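PDB 1XTP: Lmaj004091aaa from Leishmania major, which probably transfers methyl groups from S-adenosyl-L-methionine to the N-terminal amino group of proteins that begin with an X-Pro-Lys sequence. Local coordinates for residues E32-E37 with L214-I219; N110-L115 with L161-W166. All blocks are in the same frame, centred on the assembly; numbering follows the deposited sequence.

Interaction 1. Residues E32-E37 with L214-I219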
loop_
_atom_site.group_PDB
_atom_site.type_symbol
_atom_site.label_atom_id
_atom_site.label_comp_id
_atom_site.label_asym_id
_atom_site.label_seq_id
_atom_site.Cartn_x
_atom_site.Cartn_y
_atom_site.Cartn_z
ATOM N N GLU A 32 13.757 7.672 15.942
ATOM C CA GLU A 32 14.041 9.090 15.980
ATOM C C GLU A 32 13.099 9.872 15.032
ATOM O O GLU A 32 12.603 10.933 15.376
ATOM C CB GLU A 32 15.509 9.307 15.584
ATOM C CG GLU A 32 16.019 10.714 15.811
ATOM C CD GLU A 32 17.266 11.050 15.010
ATOM O OE1 GLU A 32 17.844 10.167 14.351
ATOM O OE2 GLU A 32 17.665 12.233 15.032
HETATM N N MSE A 33 12.868 9.340 13.838
HETATM C CA MSE A 33 12.015 10.000 12.849
HETATM C C MSE A 33 10.558 10.089 13.270
HETATM O O MSE A 33 9.947 11.151 13.161
HETATM C CB MSE A 33 12.121 9.278 11.514
HETATM C CG MSE A 33 11.313 9.892 10.403
HETATM SE SE MSE A 33 9.537 9.116 10.269
HETATM C CE MSE A 33 10.116 7.350 9.691
ATOM N N TRP A 34 9.978 8.985 13.732
ATOM C CA TRP A 34 8.580 9.022 14.190
ATOM C C TRP A 34 8.379 9.991 15.362
ATOM O O TRP A 34 7.299 10.557 15.492
ATOM C CB TRP A 34 8.058 7.628 14.592
ATOM C CG TRP A 34 7.993 6.634 13.464
ATOM C CD1 TRP A 34 8.605 5.413 13.424
ATOM C CD2 TRP A 34 7.313 6.782 12.204
ATOM N NE1 TRP A 34 8.344 4.781 12.226
ATOM C CE2 TRP A 34 7.559 5.602 11.455
ATOM C CE3 TRP A 34 6.549 7.803 11.621
ATOM C CZ2 TRP A 34 7.043 5.407 10.177
ATOM C CZ3 TRP A 34 6.039 7.614 10.337
ATOM C CH2 TRP A 34 6.294 6.427 9.629
ATOM N N LYS A 35 9.392 10.173 16.217
ATOM C CA LYS A 35 9.302 11.175 17.278
ATOM C C LYS A 35 9.241 12.576 16.681
ATOM O O LYS A 35 8.584 13.448 17.230
ATOM C CB LYS A 35 10.466 11.052 18.272
ATOM C CG LYS A 35 10.264 9.951 19.300
ATOM C CD LYS A 35 11.547 9.587 20.049
ATOM C CE LYS A 35 11.904 10.586 21.135
ATOM N NZ LYS A 35 13.144 10.152 21.866
ATOM N N ALA A 36 9.904 12.784 15.541
ATOM C CA ALA A 36 9.871 14.085 14.854
ATOM C C ALA A 36 8.575 14.296 14.070
ATOM O O ALA A 36 8.006 15.392 14.055
ATOM C CB ALA A 36 11.079 14.227 13.914
ATOM N N GLU A 37 8.104 13.246 13.420
ATOM C CA GLU A 37 7.021 13.373 12.473
ATOM C C GLU A 37 5.619 13.179 13.059
ATOM O O GLU A 37 4.646 13.568 12.411
ATOM C CB GLU A 37 7.227 12.360 11.329
ATOM C CG GLU A 37 8.356 12.718 10.396
ATOM C CD GLU A 37 8.037 13.902 9.474
ATOM O OE1 GLU A 37 6.869 14.040 9.025
ATOM O OE2 GLU A 37 8.966 14.688 9.186
ATOM N N LEU A 214 6.270 7.769 3.364
ATOM C CA LEU A 214 7.663 7.343 3.258
ATOM C C LEU A 214 7.847 6.051 2.467
ATOM O O LEU A 214 6.982 5.171 2.442
ATOM C CB LEU A 214 8.346 7.249 4.634
ATOM C CG LEU A 214 8.172 5.922 5.351
ATOM C CD1 LEU A 214 9.064 5.819 6.569
ATOM C CD2 LEU A 214 6.703 5.755 5.716
ATOM N N THR A 215 8.997 5.972 1.822
ATOM C CA THR A 215 9.426 4.797 1.097
ATOM C C THR A 215 10.369 4.053 2.013
ATOM O O THR A 215 11.256 4.659 2.636
ATOM C CB THR A 215 10.165 5.200 -0.176
ATOM O OG1 THR A 215 9.290 6.006 -0.962
ATOM C CG2 THR A 215 10.621 3.973 -1.005
ATOM N N ARG A 216 10.161 2.748 2.102
ATOM C CA ARG A 216 10.923 1.913 2.997
ATOM C C ARG A 216 11.682 0.867 2.191
ATOM O O ARG A 216 11.346 0.600 1.033
ATOM C CB ARG A 216 9.982 1.199 3.959
ATOM C CG ARG A 216 9.074 2.092 4.783
ATOM C CD ARG A 216 8.148 1.184 5.628
ATOM N NE ARG A 216 7.291 1.867 6.607
ATOM C CZ ARG A 216 6.032 2.258 6.386
ATOM N NH1 ARG A 216 5.466 2.143 5.190
ATOM N NH2 ARG A 216 5.345 2.828 7.352
ATOM N N SER A 217 12.698 0.272 2.819
ATOM C CA SER A 217 13.456 -0.829 2.219
ATOM C C SER A 217 12.751 -2.167 2.436
ATOM O O SER A 217 11.915 -2.321 3.335
ATOM C CB SER A 217 14.846 -0.905 2.833
ATOM O OG SER A 217 14.752 -1.185 4.226
ATOM N N ASP A 218 13.113 -3.140 1.607
ATOM C CA ASP A 218 12.659 -4.514 1.783
ATOM C C ASP A 218 12.861 -5.052 3.217
ATOM O O ASP A 218 12.006 -5.754 3.757
ATOM C CB ASP A 218 13.425 -5.430 0.808
ATOM C CG ASP A 218 12.996 -6.852 0.930
ATOM O OD1 ASP A 218 11.838 -7.117 0.576
ATOM O OD2 ASP A 218 13.785 -7.690 1.403
ATOM N N ILE A 219 14.024 -4.766 3.798
ATOM C CA ILE A 219 14.345 -5.181 5.172
ATOM C C ILE A 219 13.417 -4.486 6.172
ATOM O O ILE A 219 12.961 -5.094 7.135
ATOM C CB ILE A 219 15.846 -4.915 5.473
ATOM C CG1 ILE A 219 16.658 -6.043 4.850
ATOM C CG2 ILE A 219 16.150 -4.850 6.981
ATOM C CD1 ILE A 219 18.136 -5.927 5.057
#

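Interaction 2. Residues N110-L115 with L161-W166. With SAI (S-adenosyl-L-homoselenocysteine), chain B.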
loop_
_atom_site.group_PDB
_atom_site.type_symbol
_atom_site.label_atom_id
_atom_site.label_comp_id
_atom_site.label_asym_id
_atom_site.label_seq_id
_atom_site.Cartn_x
_atom_site.Cartn_y
_atom_site.Cartn_z
ATOM N N ASN A 110 -9.320 -2.575 -13.750
ATOM C CA ASN A 110 -8.480 -3.207 -14.761
ATOM C C ASN A 110 -7.955 -4.583 -14.367
ATOM O O ASN A 110 -7.393 -5.269 -15.197
ATOM C CB ASN A 110 -7.291 -2.293 -15.087
ATOM C CG ASN A 110 -7.727 -0.972 -15.685
ATOM O OD1 ASN A 110 -8.007 -0.885 -16.884
ATOM N ND2 ASN A 110 -7.830 0.061 -14.838
ATOM N N LEU A 111 -8.111 -4.984 -13.113
ATOM C CA LEU A 111 -7.608 -6.294 -12.708
ATOM C C LEU A 111 -8.611 -7.094 -11.908
ATOM O O LEU A 111 -8.932 -8.213 -12.268
ATOM C CB LEU A 111 -6.296 -6.162 -11.920
ATOM C CG LEU A 111 -5.566 -7.475 -11.570
ATOM C CD1 LEU A 111 -5.464 -8.461 -12.748
ATOM C CD2 LEU A 111 -4.201 -7.173 -11.031
ATOM N N LEU A 112 -9.108 -6.529 -10.818
ATOM C CA LEU A 112 -9.837 -7.332 -9.863
ATOM C C LEU A 112 -11.194 -7.750 -10.402
ATOM O O LEU A 112 -11.640 -8.888 -10.140
ATOM C CB LEU A 112 -9.939 -6.618 -8.512
ATOM C CG LEU A 112 -8.594 -6.173 -7.920
ATOM C CD1 LEU A 112 -8.823 -5.324 -6.670
ATOM C CD2 LEU A 112 -7.684 -7.361 -7.625
ATOM N N THR A 113 -11.832 -6.882 -11.194
ATOM C CA THR A 113 -13.134 -7.215 -11.779
ATOM C C THR A 113 -13.046 -8.360 -12.816
ATOM O O THR A 113 -14.067 -8.977 -13.161
ATOM C CB THR A 113 -13.848 -5.985 -12.398
ATOM O OG1 THR A 113 -12.961 -5.303 -13.287
ATOM C CG2 THR A 113 -14.309 -5.010 -11.322
ATOM N N LYS A 114 -11.840 -8.667 -13.279
ATOM C CA LYS A 114 -11.623 -9.808 -14.177
ATOM C C LYS A 114 -11.352 -11.105 -13.435
ATOM O O LYS A 114 -11.481 -12.171 -14.024
ATOM C CB LYS A 114 -10.440 -9.547 -15.106
ATOM C CG LYS A 114 -10.687 -8.470 -16.126
ATOM C CD LYS A 114 -9.433 -8.173 -16.940
ATOM C CE LYS A 114 -9.792 -7.358 -18.177
ATOM N NZ LYS A 114 -8.616 -7.035 -19.032
ATOM N N LEU A 115 -10.940 -11.015 -12.168
ATOM C CA LEU A 115 -10.498 -12.180 -11.393
ATOM C C LEU A 115 -11.382 -12.552 -10.202
ATOM O O LEU A 115 -11.354 -13.698 -9.754
ATOM C CB LEU A 115 -9.098 -11.915 -10.856
ATOM C CG LEU A 115 -7.964 -11.704 -11.837
ATOM C CD1 LEU A 115 -6.769 -11.186 -11.119
ATOM C CD2 LEU A 115 -7.611 -13.018 -12.524
ATOM N N LEU A 161 -8.558 -11.840 -1.712
ATOM C CA LEU A 161 -7.408 -10.969 -1.971
ATOM C C LEU A 161 -7.602 -9.617 -1.332
ATOM O O LEU A 161 -8.694 -9.086 -1.358
ATOM C CB LEU A 161 -7.159 -10.818 -3.466
ATOM C CG LEU A 161 -5.736 -10.372 -3.847
ATOM C CD1 LEU A 161 -4.709 -11.525 -3.717
ATOM C CD2 LEU A 161 -5.712 -9.788 -5.255
ATOM N N ILE A 162 -6.540 -9.097 -0.720
ATOM C CA ILE A 162 -6.536 -7.754 -0.150
ATOM C C ILE A 162 -5.358 -7.005 -0.756
ATOM O O ILE A 162 -4.197 -7.296 -0.472
ATOM C CB ILE A 162 -6.446 -7.767 1.392
ATOM C CG1 ILE A 162 -7.639 -8.518 1.982
ATOM C CG2 ILE A 162 -6.372 -6.327 1.945
ATOM C CD1 ILE A 162 -7.602 -8.663 3.478
ATOM N N VAL A 163 -5.692 -6.045 -1.604
ATOM C CA VAL A 163 -4.728 -5.286 -2.368
ATOM C C VAL A 163 -4.282 -4.008 -1.628
ATOM O O VAL A 163 -5.100 -3.196 -1.262
ATOM C CB VAL A 163 -5.345 -4.911 -3.743
ATOM C CG1 VAL A 163 -4.378 -4.068 -4.544
ATOM C CG2 VAL A 163 -5.696 -6.185 -4.489
ATOM N N ILE A 164 -2.978 -3.858 -1.406
ATOM C CA ILE A 164 -2.419 -2.651 -0.814
ATOM C C ILE A 164 -1.281 -2.189 -1.732
ATOM O O ILE A 164 -0.141 -2.644 -1.627
ATOM C CB ILE A 164 -1.912 -2.898 0.638
ATOM C CG1 ILE A 164 -2.949 -3.661 1.487
ATOM C CG2 ILE A 164 -1.553 -1.563 1.325
ATOM C CD1 ILE A 164 -2.460 -4.023 2.889
ATOM N N GLN A 165 -1.596 -1.292 -2.649
ATOM C CA GLN A 165 -0.640 -0.849 -3.649
ATOM C C GLN A 165 -0.505 0.646 -3.625
ATOM O O GLN A 165 -1.510 1.356 -3.730
ATOM C CB GLN A 165 -1.067 -1.285 -5.049
ATOM C CG GLN A 165 -0.193 -0.653 -6.148
ATOM C CD GLN A 165 -0.188 -1.430 -7.464
ATOM O OE1 GLN A 165 -0.863 -2.455 -7.604
ATOM N NE2 GLN A 165 0.594 -0.935 -8.438
ATOM N N TRP A 166 0.739 1.113 -3.511
ATOM C CA TRP A 166 1.070 2.544 -3.546
ATOM C C TRP A 166 0.289 3.363 -2.488
ATOM O O TRP A 166 -0.069 4.519 -2.702
ATOM C CB TRP A 166 0.905 3.104 -4.970
ATOM C CG TRP A 166 2.049 2.716 -5.907
ATOM C CD1 TRP A 166 3.364 2.583 -5.581
ATOM C CD2 TRP A 166 1.957 2.433 -7.306
ATOM N NE1 TRP A 166 4.097 2.214 -6.684
ATOM C CE2 TRP A 166 3.259 2.123 -7.760
ATOM C CE3 TRP A 166 0.900 2.412 -8.223
ATOM C CZ2 TRP A 166 3.536 1.797 -9.087
ATOM C CZ3 TRP A 166 1.176 2.078 -9.546
ATOM C CH2 TRP A 166 2.487 1.776 -9.963
HETATM N N SAI B . -4.062 2.105 -5.075
HETATM C CA SAI B . -4.533 2.954 -6.207
HETATM C CB SAI B . -4.306 4.417 -5.891
HETATM C CG SAI B . -2.862 4.845 -5.674
HETATM SE SE SAI B . -2.805 6.774 -5.277
HETATM C C SAI B . -3.802 2.673 -7.510
HETATM O O SAI B . -2.724 2.079 -7.507
HETATM O OXT SAI B . -4.256 3.066 -8.584
HETATM C "C5'" SAI B . -2.766 6.605 -3.310
HETATM C "C4'" SAI B . -4.161 6.567 -2.679
HETATM O "O4'" SAI B . -4.009 6.342 -1.308
HETATM C "C3'" SAI B . -4.955 7.859 -2.797
HETATM O "O3'" SAI B . -6.234 7.605 -3.316
HETATM C "C2'" SAI B . -5.085 8.406 -1.395
HETATM O "O2'" SAI B . -6.312 9.089 -1.178
HETATM C "C1'" SAI B . -4.990 7.109 -0.632
HETATM N N9 SAI B . -4.610 7.248 0.767
HETATM C C8 SAI B . -3.811 8.221 1.323
HETATM N N7 SAI B . -3.710 7.974 2.626
HETATM C C5 SAI B . -4.424 6.844 2.911
HETATM C C6 SAI B . -4.646 6.142 4.093
HETATM N N6 SAI B . -4.108 6.578 5.233
HETATM N N1 SAI B . -5.435 5.004 4.074
HETATM C C2 SAI B . -6.018 4.562 2.893
HETATM N N3 SAI B . -5.779 5.261 1.722
HETATM C C4 SAI B . -4.992 6.372 1.740
#

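Interaction 1. Residues E32-E37 with L214-I219
Met33, on the helical turn 32-37, comes nearest to Leu214 in strand 213-215, yet their CA atoms stay 10.9 Å apart, so long side chains must bridge the two backbones. Met33, present as selenomethionine, sets out with CG anti to the backbone N (chi1 -178°) and then bends, which brings its methyl CE to 3.6 Å from Leu214 CD1. The same CE lies over the centre of the Trp34 ring, 3.5 Å above its plane, so a flexible unbranched chain fills the angle between indole and leucine. Trp34 meets Leu214 from the opposite direction, its CH2 atom 4.0 Å from Leu214 CD2. Leucine suits this place because it is forked: CD1 meets the Met33 methyl and also nears the indole, while CD2 lies between Trp34 CH2 and one face of the Arg216 guanidinium, 3.5 Å above its plane. Arg216 extends its chain to the indole's edge, where NH2 lies near the ring plane, 4.2 Å from Trp34 CZ2; the two planes are 41° apart. Asp173 accepts a hydrogen bond from Trp34 NE1 on OD2 and forms a salt bridge through OD1 with Arg216 NE, while the carbonyls of Leu171 and Ala168 take Arg216 NH2 and NH1. The Met33, Trp34 and Leu214 packing is apolar; against it lies the cationic end of Arg216, its charge probably balanced by Asp173.

Interaction 2. Residues N110-L115 with L161-W166
Gln165 and Trp166 meet the bound S-adenosyl-L-homoselenocysteine where strand 159-165 ends. One face of the Trp166 indole carries the Gln165 amide nitrogen NE2, 3.2 Å above the plane and offset toward the rim, while the ligand's carboxylate oxygen O comes up to the ring edge, near its plane, 3.7 Å from Trp166 CE3. This is the Rossmann-like fold of S-adenosylmethionine-dependent methyltransferases: strand 159-165 runs parallel to strand 96-100 in the central sheet, helix 106-115 packs on it, and the bound analogue of the cofactor product sits at the strand's C-terminal end. The amide and the indole have further partners, Gln165 NE2 bonding to Asp78 and Trp166 NE1 to Asn198, which should help to hold both flat groups in position beside the ligand.

Deeper in, helix and strand meet through aliphatic groups alone. Leu112 has CG beside its backbone N (chi1 -54°), a rotation that carries both methyls toward two strand residues that face the helix. Its CD2 is 3.9 Å from Leu161 CD2, the two side chains crossing at about a right angle. Val163 instead slides past Leu112 in the opposite direction, and its CG2 fits against both leucine methyls, 3.9 Å from Leu112 CD2 and the same from Leu112 CD1. A beta-branched valine suits the strand, keeping a methyl close to the backbone, whereas leucine on the helix supplies the reach to span a 9.0 Å separation between the CA atoms of Leu112 and Leu161. At the pocket the strand contributes main chain as well: the amino nitrogen, SAI N, donates a hydrogen bond to Gln165 O, 3.0 Å away.

Overall arrangement
After two short strands, 19-21 and 26-27, the chain forms helix 30-37; 176 residues separate the two segments of interaction 1, whose second partner lies at strand 213-215 and the loop just after it. Most of the methyltransferase core is built within that long loop. There, 45 residues separate segments 110-115 and 161-166, and interaction 2 closes this shorter loop wholly inside the larger one; the two do not cross. Interaction 2 joins helix to central sheet beside the ligand, whereas interaction 1 fastens the N-terminal helix to the edge of the small four-stranded sheet. Their centres lie 27 Å apart on opposite sides of the chain's centre.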